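Local coordinates for protein Asp/Glu-specific dipeptidyl-peptidase (PDB 5JXF) that removes dipeptides from the N-terminus of oligopeptides as a serine peptidase of family S46, strictly requiring Asp or Glu at the P1 position, at residues A[613-616]-A[622-625]. Numbering follows the deposited sequence.
Sequences IEKY and EFDV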
ATOM      1  N   ILE A 613       7.538  14.336  -0.111  1.00 58.93           N
ATOM      2  CA  ILE A 613       8.927  14.004  -0.402  1.00 59.92           C
ATOM      3  C   ILE A 613       9.167  12.495  -0.311  1.00 59.79           C
ATOM      4  O   ILE A 613       9.866  11.933  -1.146  1.00 56.53           O
ATOM      5  CB  ILE A 613       9.888  14.759   0.548  1.00 58.98           C
ATOM      6  CG1 ILE A 613       9.721  16.269   0.374  1.00 64.97           C
ATOM      7  CG2 ILE A 613      11.359  14.315   0.347  1.00 55.51           C
ATOM      8  CD1 ILE A 613       9.830  16.762  -1.063  1.00 62.77           C
ATOM      9  N   GLU A 614       8.578  11.838   0.686  1.00 64.01           N
ATOM     10  CA  GLU A 614       8.682  10.380   0.811  1.00 59.21           C
ATOM     11  C   GLU A 614       8.214   9.675  -0.469  1.00 58.07           C
ATOM     12  O   GLU A 614       8.747   8.638  -0.846  1.00 59.89           O
ATOM     13  CB  GLU A 614       7.856   9.868   1.999  1.00 67.87           C
ATOM     14  CG  GLU A 614       8.390  10.211   3.388  1.00 71.89           C
ATOM     15  CD  GLU A 614       7.460   9.730   4.508  1.00 76.39           C
ATOM     16  OE1 GLU A 614       6.250   9.542   4.243  1.00 67.37           O
ATOM     17  OE2 GLU A 614       7.938   9.534   5.650  1.00 85.26           O
ATOM     18  N   LYS A 615       7.219  10.254  -1.144  1.00 59.27           N
ATOM     19  CA  LYS A 615       6.655   9.668  -2.363  1.00 62.00           C
ATOM     20  C   LYS A 615       7.403  10.093  -3.639  1.00 61.49           C
ATOM     21  O   LYS A 615       7.138   9.573  -4.724  1.00 59.49           O
ATOM     22  CB  LYS A 615       5.166  10.047  -2.490  1.00 55.87           C
ATOM     23  CG  LYS A 615       4.261   9.493  -1.392  1.00 56.07           C
ATOM     24  CD  LYS A 615       2.799   9.893  -1.644  1.00 59.78           C
ATOM     25  CE  LYS A 615       1.861   9.371  -0.562  1.00 59.87           C
ATOM     26  NZ  LYS A 615       0.472   9.872  -0.747  1.00 54.71           N
ATOM     27  N   TYR A 616       8.327  11.039  -3.500  1.00 56.83           N
ATOM     28  CA  TYR A 616       9.044  11.614  -4.640  1.00 61.69           C
ATOM     29  C   TYR A 616       9.800  10.547  -5.430  1.00 65.72           C
ATOM     30  O   TYR A 616      10.513   9.731  -4.857  1.00 61.62           O
ATOM     31  CB  TYR A 616      10.007  12.701  -4.147  1.00 65.01           C
ATOM     32  CG  TYR A 616      10.947  13.280  -5.182  1.00 66.19           C
ATOM     33  CD1 TYR A 616      10.508  13.590  -6.461  1.00 65.52           C
ATOM     34  CD2 TYR A 616      12.283  13.537  -4.863  1.00 64.53           C
ATOM     35  CE1 TYR A 616      11.372  14.136  -7.404  1.00 66.41           C
ATOM     36  CE2 TYR A 616      13.163  14.076  -5.802  1.00 68.95           C
ATOM     37  CZ  TYR A 616      12.704  14.373  -7.069  1.00 72.89           C
ATOM     38  OH  TYR A 616      13.565  14.906  -7.999  1.00 65.95           O
ATOM     39  N   GLU A 622       3.982  10.247 -12.524  1.00 64.18           N
ATOM     40  CA  GLU A 622       3.044  10.660 -11.484  1.00 60.99           C
ATOM     41  C   GLU A 622       3.696  11.361 -10.288  1.00 57.08           C
ATOM     42  O   GLU A 622       3.197  12.378  -9.816  1.00 57.47           O
ATOM     43  CB  GLU A 622       2.256   9.445 -10.984  1.00 65.88           C
ATOM     44  CG  GLU A 622       1.605   8.608 -12.091  1.00 76.48           C
ATOM     45  CD  GLU A 622       0.939   7.338 -11.560  1.00 83.31           C
ATOM     46  OE1 GLU A 622       1.258   6.927 -10.424  1.00 77.27           O
ATOM     47  OE2 GLU A 622       0.092   6.757 -12.276  1.00 89.16           O
ATOM     48  N   PHE A 623       4.805  10.827  -9.782  1.00 53.06           N
ATOM     49  CA  PHE A 623       5.332  11.334  -8.517  1.00 54.19           C
ATOM     50  C   PHE A 623       6.599  12.176  -8.636  1.00 57.55           C
ATOM     51  O   PHE A 623       7.311  12.346  -7.644  1.00 51.45           O
ATOM     52  CB  PHE A 623       5.617  10.180  -7.550  1.00 58.45           C
ATOM     53  CG  PHE A 623       4.401   9.393  -7.155  1.00 57.71           C
ATOM     54  CD1 PHE A 623       3.596   9.807  -6.102  1.00 57.02           C
ATOM     55  CD2 PHE A 623       4.068   8.229  -7.826  1.00 54.65           C
ATOM     56  CE1 PHE A 623       2.469   9.072  -5.721  1.00 50.31           C
ATOM     57  CE2 PHE A 623       2.945   7.484  -7.452  1.00 49.27           C
ATOM     58  CZ  PHE A 623       2.142   7.919  -6.395  1.00 52.35           C
ATOM     59  N   ASP A 624       6.892  12.706  -9.818  1.00 52.58           N
ATOM     60  CA  ASP A 624       7.963  13.702  -9.922  1.00 57.94           C
ATOM     61  C   ASP A 624       7.534  14.975  -9.177  1.00 57.21           C
ATOM     62  O   ASP A 624       6.344  15.235  -9.031  1.00 56.62           O
ATOM     63  CB  ASP A 624       8.284  13.998 -11.391  1.00 61.79           C
ATOM     64  CG  ASP A 624       9.544  14.825 -11.571  1.00 71.10           C
ATOM     65  OD1 ASP A 624      10.297  15.031 -10.590  1.00 73.98           O
ATOM     66  OD2 ASP A 624       9.794  15.251 -12.717  1.00 77.66           O
ATOM     67  N   VAL A 625       8.503  15.736  -8.673  1.00 65.66           N
ATOM     68  CA  VAL A 625       8.234  16.989  -7.967  1.00 65.70           C
ATOM     69  C   VAL A 625       8.938  18.120  -8.700  1.00 60.72           C
ATOM     70  O   VAL A 625      10.039  17.926  -9.194  1.00 60.07           O
ATOM     71  CB  VAL A 625       8.713  16.946  -6.488  1.00 68.35           C
ATOM     72  CG1 VAL A 625       8.487  18.288  -5.802  1.00 66.83           C
ATOM     73  CG2 VAL A 625       8.001  15.850  -5.721  1.00 59.00           C
TER
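Tyr616 meets the backbone of Phe623 across a short connection and shows how a loop can pack back on the helix it follows with no hydrogen bond between residues 613-616 and 622-625. The CA of Tyr616 points its hydrogen at the carbonyl O of Phe623, a CA-H...O contact of 3.5 Å with an angle of 150° at the hydrogen. Because CG of Tyr616 stands anti to its own N (chi1 173°), the ring swings over to the loop, where CD1 meets the CG2 methyl of Val625 at 3.5 Å. At the ring's edge, CE1 lies 3.5 Å from OD1 of Asp624, in the ring plane, and carboxylate and ring are nearly coplanar, 17° apart. The same OD1 takes a weak bond from the N-H of Val625, the next residue. From the loop, Phe623 brings its CB within 3.3 Å of the carbonyl O of Lys615, while its CD1 rests 3.9 Å from CB of Lys615. The extended lysine chain runs on past the ring, and its NZ makes a salt bridge to Asp227 and hydrogen bonds to ND1 of His234 and the carbonyl O of Pro232; Phe623 also touches Thr226 and Asp227. Ile630 backs both Tyr616 and Val625. This surface packing, away from the probable charge-relay residues, belongs to a loop linking two consecutive helices: the chain after helix 609-615 folds back on that helix's C-terminal end before helix 627-635 begins.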